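Local atomic coordinates of ABC transporter, periplasmic solute-binding protein (Rhizobium meliloti, PDB entry 4WED), a protein that probably captures a solute in the periplasm, possibly a peptide, nickel or heme, and hands it to a membrane ABC transporter. Residues D62-P67 against S202-Y207; K44-L49 against W58-L63. All coordinates share one frame; numbering follows the deposited sequence.

How the interactions relate
Interactions 1 and 2 share Asp62 and Leu63, and their centres lie about 10 Å apart. Strand 201-206 meets the chain after helix 58-61 in interaction 1, and the loop after strand 37-42 meets the helix itself in interaction 2. Their apolar parts run together, with Phe204 CZ 3.7 Å from Ile60 CG2 and Met64 CE 4.1 Å from Leu49 CD1. The sodium ion hangs from the shared residue: Asp62 grips it with both carboxylate oxygens, OD2 at 2.3 Å and OD1 at 2.7 Å. Three waters and Asp515 complete the set of ligands, so the 62-67 stretch is tied to the C-terminal part of the chain.

Interaction 1: residues D62-P67 against S202-Y207; sequences DLMFEP and SVFEHY. With NA (sodium ion), chain B.
Phe204 makes all the contact of segment 202-207 with the 62-67 loop, where it meets Leu63 and Met64. Ser202 and Val203 lead up to it along the strand, their backbones hydrogen-bonded to Ala222 and Ile195 on the neighbouring strands of a mixed sheet. At Phe204 the ring leaves the strand toward the loop, with CG anti to the carbonyl carbon (chi1 -48°). Leu63 lays its CD1 methyl over one face as a CH-pi contact, 3.7 Å from the Phe204 ring centroid and 23° off the normal. Leu63 CD1 is shifted toward the rim, 3.4 Å from Phe204 CE2. Met64, a selenomethionine in this crystal, approaches obliquely, its CE 3.5 Å from Phe204 CE1. Its side chain reaches there by bending at both chi2 and chi3, while its CG rests over the centre of the Phe65 ring. Trp192 and Leu220, from the two flanking strands, also touch both Leu63 and Phe204. No hydrogen bond crosses between the segments. The loop therefore docks on Phe204 through dispersion and methyl-to-ring contact, while polar ties to the surrounding protein come from the Leu63 and Met64 backbones (Trp192, Gly190) and from Glu66 (Tyr210, Trp211, Thr189).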
ATOM      1  N   ASP A  62      -4.993 -12.927  -8.041  1.00 61.82           N
ATOM      2  CA  ASP A  62      -4.744 -13.487  -6.735  1.00 57.28           C
ATOM      3  C   ASP A  62      -5.606 -14.701  -6.457  1.00 59.58           C
ATOM      4  O   ASP A  62      -5.307 -15.480  -5.577  1.00 55.49           O
ATOM      5  CB  ASP A  62      -4.927 -12.420  -5.677  1.00 59.41           C
ATOM      6  CG  ASP A  62      -4.617 -12.907  -4.308  1.00 57.28           C
ATOM      7  OD1 ASP A  62      -3.587 -13.543  -4.089  1.00 52.74           O
ATOM      8  OD2 ASP A  62      -5.424 -12.644  -3.434  1.00 59.43           O
ATOM      9  N   LEU A  63      -6.693 -14.836  -7.198  1.00 57.56           N
ATOM     10  CA  LEU A  63      -7.575 -15.994  -7.106  1.00 64.10           C
ATOM     11  C   LEU A  63      -6.996 -17.351  -7.482  1.00 61.69           C
ATOM     12  O   LEU A  63      -7.332 -18.343  -6.888  1.00 61.86           O
ATOM     13  CB  LEU A  63      -8.819 -15.750  -7.936  1.00 67.96           C
ATOM     14  CG  LEU A  63      -9.734 -14.726  -7.311  1.00 67.44           C
ATOM     15  CD1 LEU A  63     -10.792 -14.336  -8.313  1.00 69.48           C
ATOM     16  CD2 LEU A  63     -10.343 -15.335  -6.069  1.00 73.70           C
HETATM   17  N   MSE A  64      -6.169 -17.391  -8.506  1.00 61.10           N
HETATM   18  CA  MSE A  64      -5.598 -18.637  -9.022  1.00 65.15           C
HETATM   19  C   MSE A  64      -4.109 -18.625  -9.107  1.00 60.86           C
HETATM   20  O   MSE A  64      -3.507 -19.674  -9.314  1.00 68.51           O
HETATM   21  CB  MSE A  64      -6.171 -18.948 -10.426  1.00 71.38           C
HETATM   22  CG  MSE A  64      -5.533 -18.155 -11.563  1.00 76.02           C
HETATM   23 SE   MSE A  64      -6.228 -16.305 -11.673  1.00 95.03          SE
HETATM   24  CE  MSE A  64      -8.032 -16.817 -12.334  1.00 77.68           C
ATOM     25  N   PHE A  65      -3.482 -17.463  -9.002  1.00 58.61           N
ATOM     26  CA  PHE A  65      -2.025 -17.425  -9.026  1.00 56.86           C
ATOM     27  C   PHE A  65      -1.454 -17.323  -7.625  1.00 55.47           C
ATOM     28  O   PHE A  65      -1.974 -16.617  -6.755  1.00 57.37           O
ATOM     29  CB  PHE A  65      -1.503 -16.364 -10.015  1.00 55.47           C
ATOM     30  CG  PHE A  65      -1.890 -16.662 -11.471  1.00 56.20           C
ATOM     31  CD1 PHE A  65      -1.408 -17.807 -12.117  1.00 59.44           C
ATOM     32  CD2 PHE A  65      -2.698 -15.808 -12.185  1.00 55.51           C
ATOM     33  CE1 PHE A  65      -1.728 -18.070 -13.439  1.00 60.24           C
ATOM     34  CE2 PHE A  65      -3.040 -16.074 -13.507  1.00 59.22           C
ATOM     35  CZ  PHE A  65      -2.563 -17.217 -14.129  1.00 61.01           C
ATOM     36  N   GLU A  66      -0.389 -18.067  -7.393  1.00 56.06           N
ATOM     37  CA  GLU A  66       0.246 -18.056  -6.091  1.00 56.01           C
ATOM     38  C   GLU A  66       1.691 -17.696  -6.198  1.00 57.14           C
ATOM     39  O   GLU A  66       2.334 -17.994  -7.201  1.00 60.84           O
ATOM     40  CB  GLU A  66       0.087 -19.390  -5.391  1.00 58.23           C
ATOM     41  CG  GLU A  66      -1.277 -19.569  -4.752  1.00 59.92           C
ATOM     42  CD  GLU A  66      -1.436 -20.911  -4.060  1.00 65.17           C
ATOM     43  OE1 GLU A  66      -1.022 -21.899  -4.709  1.00 65.88           O
ATOM     44  OE2 GLU A  66      -1.976 -20.982  -2.900  1.00 64.33           O
ATOM     45  N   PRO A  67       2.213 -17.005  -5.168  1.00 55.09           N
ATOM     46  CA  PRO A  67       3.644 -16.699  -5.105  1.00 52.41           C
ATOM     47  C   PRO A  67       4.452 -17.743  -4.312  1.00 52.54           C
ATOM     48  O   PRO A  67       3.901 -18.651  -3.677  1.00 50.31           O
ATOM     49  CB  PRO A  67       3.656 -15.383  -4.331  1.00 52.53           C
ATOM     50  CG  PRO A  67       2.560 -15.597  -3.329  1.00 53.67           C
ATOM     51  CD  PRO A  67       1.489 -16.425  -4.030  1.00 51.01           C
ATOM     52  N   SER A 202     -17.121 -12.532 -14.154  1.00 77.99           N
ATOM     53  CA  SER A 202     -16.165 -13.639 -14.229  1.00 78.59           C
ATOM     54  C   SER A 202     -16.525 -14.634 -13.113  1.00 78.93           C
ATOM     55  O   SER A 202     -16.857 -14.227 -11.985  1.00 76.92           O
ATOM     56  CB  SER A 202     -14.705 -13.126 -14.046  1.00 74.56           C
ATOM     57  OG  SER A 202     -14.269 -12.415 -15.209  1.00 74.81           O
ATOM     58  N   VAL A 203     -16.399 -15.923 -13.416  1.00 81.36           N
ATOM     59  CA  VAL A 203     -16.937 -16.972 -12.561  1.00 83.28           C
ATOM     60  C   VAL A 203     -15.867 -18.022 -12.239  1.00 82.42           C
ATOM     61  O   VAL A 203     -15.269 -18.598 -13.189  1.00 83.65           O
ATOM     62  CB  VAL A 203     -18.103 -17.626 -13.330  1.00 90.16           C
ATOM     63  CG1 VAL A 203     -18.794 -18.729 -12.542  1.00 93.16           C
ATOM     64  CG2 VAL A 203     -19.117 -16.570 -13.731  1.00 91.53           C
ATOM     65  N   PHE A 204     -15.655 -18.309 -10.938  1.00 81.38           N
ATOM     66  CA  PHE A 204     -14.642 -19.295 -10.491  1.00 77.68           C
ATOM     67  C   PHE A 204     -15.235 -20.420  -9.627  1.00 78.49           C
ATOM     68  O   PHE A 204     -16.196 -20.158  -8.899  1.00 79.52           O
ATOM     69  CB  PHE A 204     -13.576 -18.598  -9.704  1.00 78.19           C
ATOM     70  CG  PHE A 204     -13.046 -17.355 -10.352  1.00 79.28           C
ATOM     71  CD1 PHE A 204     -11.924 -17.422 -11.192  1.00 80.60           C
ATOM     72  CD2 PHE A 204     -13.627 -16.100 -10.091  1.00 77.15           C
ATOM     73  CE1 PHE A 204     -11.426 -16.266 -11.801  1.00 78.93           C
ATOM     74  CE2 PHE A 204     -13.137 -14.947 -10.698  1.00 76.28           C
ATOM     75  CZ  PHE A 204     -12.034 -15.026 -11.552  1.00 78.09           C
ATOM     76  N   GLU A 205     -14.691 -21.653  -9.733  1.00 78.61           N
ATOM     77  CA  GLU A 205     -15.079 -22.834  -8.904  1.00 79.84           C
ATOM     78  C   GLU A 205     -13.895 -23.426  -8.124  1.00 81.25           C
ATOM     79  O   GLU A 205     -12.808 -23.498  -8.647  1.00 80.43           O
ATOM     80  CB  GLU A 205     -15.600 -23.941  -9.767  1.00 84.02           C
ATOM     81  N   HIS A 206     -14.129 -23.883  -6.891  1.00 86.51           N
ATOM     82  CA  HIS A 206     -13.074 -24.395  -5.990  1.00 89.50           C
ATOM     83  C   HIS A 206     -12.172 -25.378  -6.743  1.00 92.55           C
ATOM     84  O   HIS A 206     -12.682 -26.207  -7.458  1.00 93.70           O
ATOM     85  CB  HIS A 206     -13.695 -25.065  -4.739  1.00 92.54           C
ATOM     86  N   TYR A 207     -10.840 -25.260  -6.626  1.00 79.08           N
ATOM     87  CA  TYR A 207      -9.945 -26.200  -7.317  1.00 78.48           C
ATOM     88  C   TYR A 207      -9.684 -27.420  -6.450  1.00 80.18           C
ATOM     89  O   TYR A 207      -9.084 -27.319  -5.397  1.00 83.09           O
ATOM     90  CB  TYR A 207      -8.607 -25.563  -7.699  1.00 76.73           C
ATOM     91  CG  TYR A 207      -7.569 -26.593  -8.134  1.00 79.18           C
ATOM     92  CD1 TYR A 207      -7.894 -27.590  -9.060  1.00 83.07           C
ATOM     93  CD2 TYR A 207      -6.273 -26.576  -7.634  1.00 79.93           C
ATOM     94  CE1 TYR A 207      -6.975 -28.535  -9.444  1.00 84.87           C
ATOM     95  CE2 TYR A 207      -5.334 -27.518  -8.038  1.00 80.22           C
ATOM     96  CZ  TYR A 207      -5.702 -28.496  -8.930  1.00 85.53           C
ATOM     97  OH  TYR A 207      -4.806 -29.442  -9.340  1.00 91.11           O
TER
HETATM   98 NA    NA B 601      -4.256 -13.244  -1.493  1.00 63.85          NA
HETATM   99  O   HOH W   1      -1.731 -13.468  -1.898  1.00 60.52           O
HETATM  100  O   HOH W   2      -6.481 -12.860  -0.564  1.00 63.11           O
HETATM  101  O   HOH W   3      -4.567 -15.103  -2.368  1.00 68.67           O

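Interaction 2: residues K44-L49 against W58-L63; sequences KPAGNL and WAIQDL. With NA (sodium ion), chain B.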
ATOM      1  N   LYS A  44     -14.786  -2.882 -13.009  1.00 71.68           N
ATOM      2  CA  LYS A  44     -14.579  -3.013 -14.438  1.00 75.92           C
ATOM      3  C   LYS A  44     -14.168  -4.445 -14.775  1.00 73.45           C
ATOM      4  O   LYS A  44     -13.808  -5.170 -13.888  1.00 68.65           O
ATOM      5  CB  LYS A  44     -13.552  -1.999 -14.928  1.00 76.54           C
ATOM      6  CG  LYS A  44     -12.180  -2.150 -14.325  1.00 76.11           C
ATOM      7  CD  LYS A  44     -11.257  -1.225 -15.084  1.00 81.05           C
ATOM      8  CE  LYS A  44      -9.910  -1.041 -14.430  1.00 81.31           C
ATOM      9  NZ  LYS A  44      -9.414   0.315 -14.786  1.00 86.72           N
ATOM     10  N   PRO A  45     -14.289  -4.876 -16.052  1.00 77.03           N
ATOM     11  CA  PRO A  45     -13.930  -6.261 -16.393  1.00 78.35           C
ATOM     12  C   PRO A  45     -12.543  -6.680 -15.836  1.00 78.48           C
ATOM     13  O   PRO A  45     -11.655  -5.844 -15.694  1.00 79.24           O
ATOM     14  CB  PRO A  45     -13.906  -6.241 -17.910  1.00 82.21           C
ATOM     15  CG  PRO A  45     -14.899  -5.188 -18.271  1.00 84.85           C
ATOM     16  CD  PRO A  45     -14.714  -4.116 -17.233  1.00 80.36           C
ATOM     17  N   ALA A  46     -12.378  -7.960 -15.514  1.00 76.21           N
ATOM     18  CA  ALA A  46     -11.121  -8.482 -14.972  1.00 72.55           C
ATOM     19  C   ALA A  46      -9.898  -8.213 -15.864  1.00 73.80           C
ATOM     20  O   ALA A  46      -8.793  -8.106 -15.355  1.00 73.60           O
ATOM     21  CB  ALA A  46     -11.258  -9.978 -14.714  1.00 70.69           C
ATOM     22  N   GLY A  47     -10.096  -8.132 -17.179  1.00 74.34           N
ATOM     23  CA  GLY A  47      -8.992  -7.991 -18.112  1.00 77.75           C
ATOM     24  C   GLY A  47      -8.285  -9.307 -18.438  1.00 78.00           C
ATOM     25  O   GLY A  47      -8.716 -10.395 -18.037  1.00 77.20           O
ATOM     26  N   ASN A  48      -7.214  -9.190 -19.211  1.00 79.99           N
ATOM     27  CA  ASN A  48      -6.356 -10.323 -19.561  1.00 81.45           C
ATOM     28  C   ASN A  48      -5.428 -10.585 -18.382  1.00 76.49           C
ATOM     29  O   ASN A  48      -4.763  -9.663 -17.919  1.00 73.04           O
ATOM     30  CB  ASN A  48      -5.545 -10.013 -20.825  1.00 82.11           C
ATOM     31  CG  ASN A  48      -4.272 -10.855 -20.954  1.00 84.09           C
ATOM     32  OD1 ASN A  48      -4.148 -11.941 -20.393  1.00 85.19           O
ATOM     33  ND2 ASN A  48      -3.321 -10.347 -21.719  1.00 87.44           N
ATOM     34  N   LEU A  49      -5.375 -11.853 -17.954  1.00 74.86           N
ATOM     35  CA  LEU A  49      -4.832 -12.281 -16.660  1.00 70.05           C
ATOM     36  C   LEU A  49      -3.374 -12.701 -16.691  1.00 68.59           C
ATOM     37  O   LEU A  49      -2.878 -13.233 -15.688  1.00 63.09           O
ATOM     38  CB  LEU A  49      -5.654 -13.462 -16.144  1.00 71.05           C
ATOM     39  CG  LEU A  49      -7.163 -13.215 -16.049  1.00 75.07           C
ATOM     40  CD1 LEU A  49      -7.886 -14.489 -15.670  1.00 74.96           C
ATOM     41  CD2 LEU A  49      -7.473 -12.139 -15.018  1.00 74.60           C
ATOM     42  N   TRP A  58      -5.589  -6.973 -10.233  1.00 65.37           N
ATOM     43  CA  TRP A  58      -4.684  -7.801  -9.405  1.00 60.42           C
ATOM     44  C   TRP A  58      -5.426  -8.806  -8.533  1.00 58.09           C
ATOM     45  O   TRP A  58      -5.089  -9.976  -8.496  1.00 61.02           O
ATOM     46  CB  TRP A  58      -3.804  -6.923  -8.519  1.00 57.26           C
ATOM     47  CG  TRP A  58      -2.896  -5.985  -9.281  1.00 59.79           C
ATOM     48  CD1 TRP A  58      -1.668  -6.256  -9.769  1.00 57.79           C
ATOM     49  CD2 TRP A  58      -3.156  -4.608  -9.594  1.00 60.64           C
ATOM     50  NE1 TRP A  58      -1.143  -5.150 -10.401  1.00 58.44           N
ATOM     51  CE2 TRP A  58      -2.029  -4.118 -10.289  1.00 59.18           C
ATOM     52  CE3 TRP A  58      -4.230  -3.742  -9.340  1.00 59.05           C
ATOM     53  CZ2 TRP A  58      -1.949  -2.811 -10.758  1.00 61.89           C
ATOM     54  CZ3 TRP A  58      -4.163  -2.437  -9.804  1.00 61.54           C
ATOM     55  CH2 TRP A  58      -3.022  -1.982 -10.515  1.00 65.29           C
ATOM     56  N   ALA A  59      -6.453  -8.346  -7.838  1.00 58.09           N
ATOM     57  CA  ALA A  59      -7.209  -9.215  -6.965  1.00 56.06           C
ATOM     58  C   ALA A  59      -7.770 -10.455  -7.656  1.00 55.94           C
ATOM     59  O   ALA A  59      -7.973 -11.481  -7.035  1.00 60.28           O
ATOM     60  CB  ALA A  59      -8.321  -8.416  -6.323  1.00 56.87           C
ATOM     61  N   ILE A  60      -8.005 -10.375  -8.949  1.00 56.84           N
ATOM     62  CA  ILE A  60      -8.511 -11.535  -9.711  1.00 60.67           C
ATOM     63  C   ILE A  60      -7.422 -12.525  -9.930  1.00 62.24           C
ATOM     64  O   ILE A  60      -7.640 -13.723  -9.755  1.00 60.68           O
ATOM     65  CB  ILE A  60      -9.018 -11.141 -11.119  1.00 63.45           C
ATOM     66  CG1 ILE A  60     -10.144 -10.097 -11.037  1.00 66.38           C
ATOM     67  CG2 ILE A  60      -9.527 -12.352 -11.885  1.00 65.58           C
ATOM     68  CD1 ILE A  60     -11.375 -10.511 -10.243  1.00 69.70           C
ATOM     69  N   GLN A  61      -6.237 -12.028 -10.240  1.00 65.10           N
ATOM     70  CA  GLN A  61      -5.053 -12.849 -10.430  1.00 61.39           C
ATOM     71  C   GLN A  61      -4.750 -13.590  -9.154  1.00 58.48           C
ATOM     72  O   GLN A  61      -4.338 -14.727  -9.167  1.00 57.58           O
ATOM     73  CB  GLN A  61      -3.872 -11.983 -10.834  1.00 59.64           C
ATOM     74  CG  GLN A  61      -3.779 -11.732 -12.316  1.00 60.12           C
ATOM     75  CD  GLN A  61      -3.028 -10.481 -12.652  1.00 63.93           C
ATOM     76  OE1 GLN A  61      -3.226  -9.448 -12.054  1.00 66.52           O
ATOM     77  NE2 GLN A  61      -2.157 -10.573 -13.621  1.00 67.76           N
ATOM     78  N   ASP A  62      -4.993 -12.927  -8.041  1.00 61.82           N
ATOM     79  CA  ASP A  62      -4.744 -13.487  -6.735  1.00 57.28           C
ATOM     80  C   ASP A  62      -5.606 -14.701  -6.457  1.00 59.58           C
ATOM     81  O   ASP A  62      -5.307 -15.480  -5.577  1.00 55.49           O
ATOM     82  CB  ASP A  62      -4.927 -12.420  -5.677  1.00 59.41           C
ATOM     83  CG  ASP A  62      -4.617 -12.907  -4.308  1.00 57.28           C
ATOM     84  OD1 ASP A  62      -3.587 -13.543  -4.089  1.00 52.74           O
ATOM     85  OD2 ASP A  62      -5.424 -12.644  -3.434  1.00 59.43           O
ATOM     86  N   LEU A  63      -6.693 -14.836  -7.198  1.00 57.56           N
ATOM     87  CA  LEU A  63      -7.575 -15.994  -7.106  1.00 64.10           C
ATOM     88  C   LEU A  63      -6.996 -17.351  -7.482  1.00 61.69           C
ATOM     89  O   LEU A  63      -7.332 -18.343  -6.888  1.00 61.86           O
ATOM     90  CB  LEU A  63      -8.819 -15.750  -7.936  1.00 67.96           C
ATOM     91  CG  LEU A  63      -9.734 -14.726  -7.311  1.00 67.44           C
ATOM     92  CD1 LEU A  63     -10.792 -14.336  -8.313  1.00 69.48           C
ATOM     93  CD2 LEU A  63     -10.343 -15.335  -6.069  1.00 73.70           C
TER
HETATM   94 NA    NA B 601      -4.256 -13.244  -1.493  1.00 63.85          NA
HETATM   95  O   HOH W   1      -1.731 -13.468  -1.898  1.00 60.52           O
HETATM   96  O   HOH W   2      -6.481 -12.860  -0.564  1.00 63.11           O
HETATM   97  O   HOH W   3      -4.567 -15.103  -2.368  1.00 68.67           O
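Gln61 reaches across to Leu49, while one residue earlier Ile60 fills the apolar side of the same contact. Following Gln61 outward, CB leaves the helix with CG anti to the carbonyl carbon (chi1 -86°), and the chain then runs extended (chi2 156°). Gln61 CG passes Leu49 O at 3.8 Å, and CD lies slightly farther from that oxygen. At the tip the amide divides its two ends between different partners. Gln61 NE2 gives a weak hydrogen bond to Leu49 O, 3.4 Å long and with an angle of 149° at the hydrogen, whereas OE1 accepts a bond from Arg167 NH2. The two partners favour this orientation of the amide, though the Leu49 bond is weak.

The setting is the start of the fold of a family 5 bacterial solute-binding protein, of the type 2 periplasmic binding class. Strand 37-42 at the edge of a mixed sheet runs out into the 44-49 loop, the chain turns back, and the short helix 58-61 packs against that loop, a local doubling-back in which the backbones of Ala46 and Ile57 are also hydrogen-bonded.

Ile60 CG1 abuts Ala46 CB at 3.8 Å. Ile60 CG2 meets Leu49 CD2, also at 3.8 Å, and lies near Ala46 CB as well; the Leu49 and Ile60 side chains cross at a slant. Ala46 additionally touches Ser202, and Leu49 touches Gln194, so the loop side of the contact leans on the sheet as well. Asp62 N is bonded to Trp58 O (3.0 Å). Just past Gln61, the Asp62 carboxylate points to its sodium ion, with OD1 also taking a hydrogen bond from Arg170 and OD2 one from the backbone N of Met516.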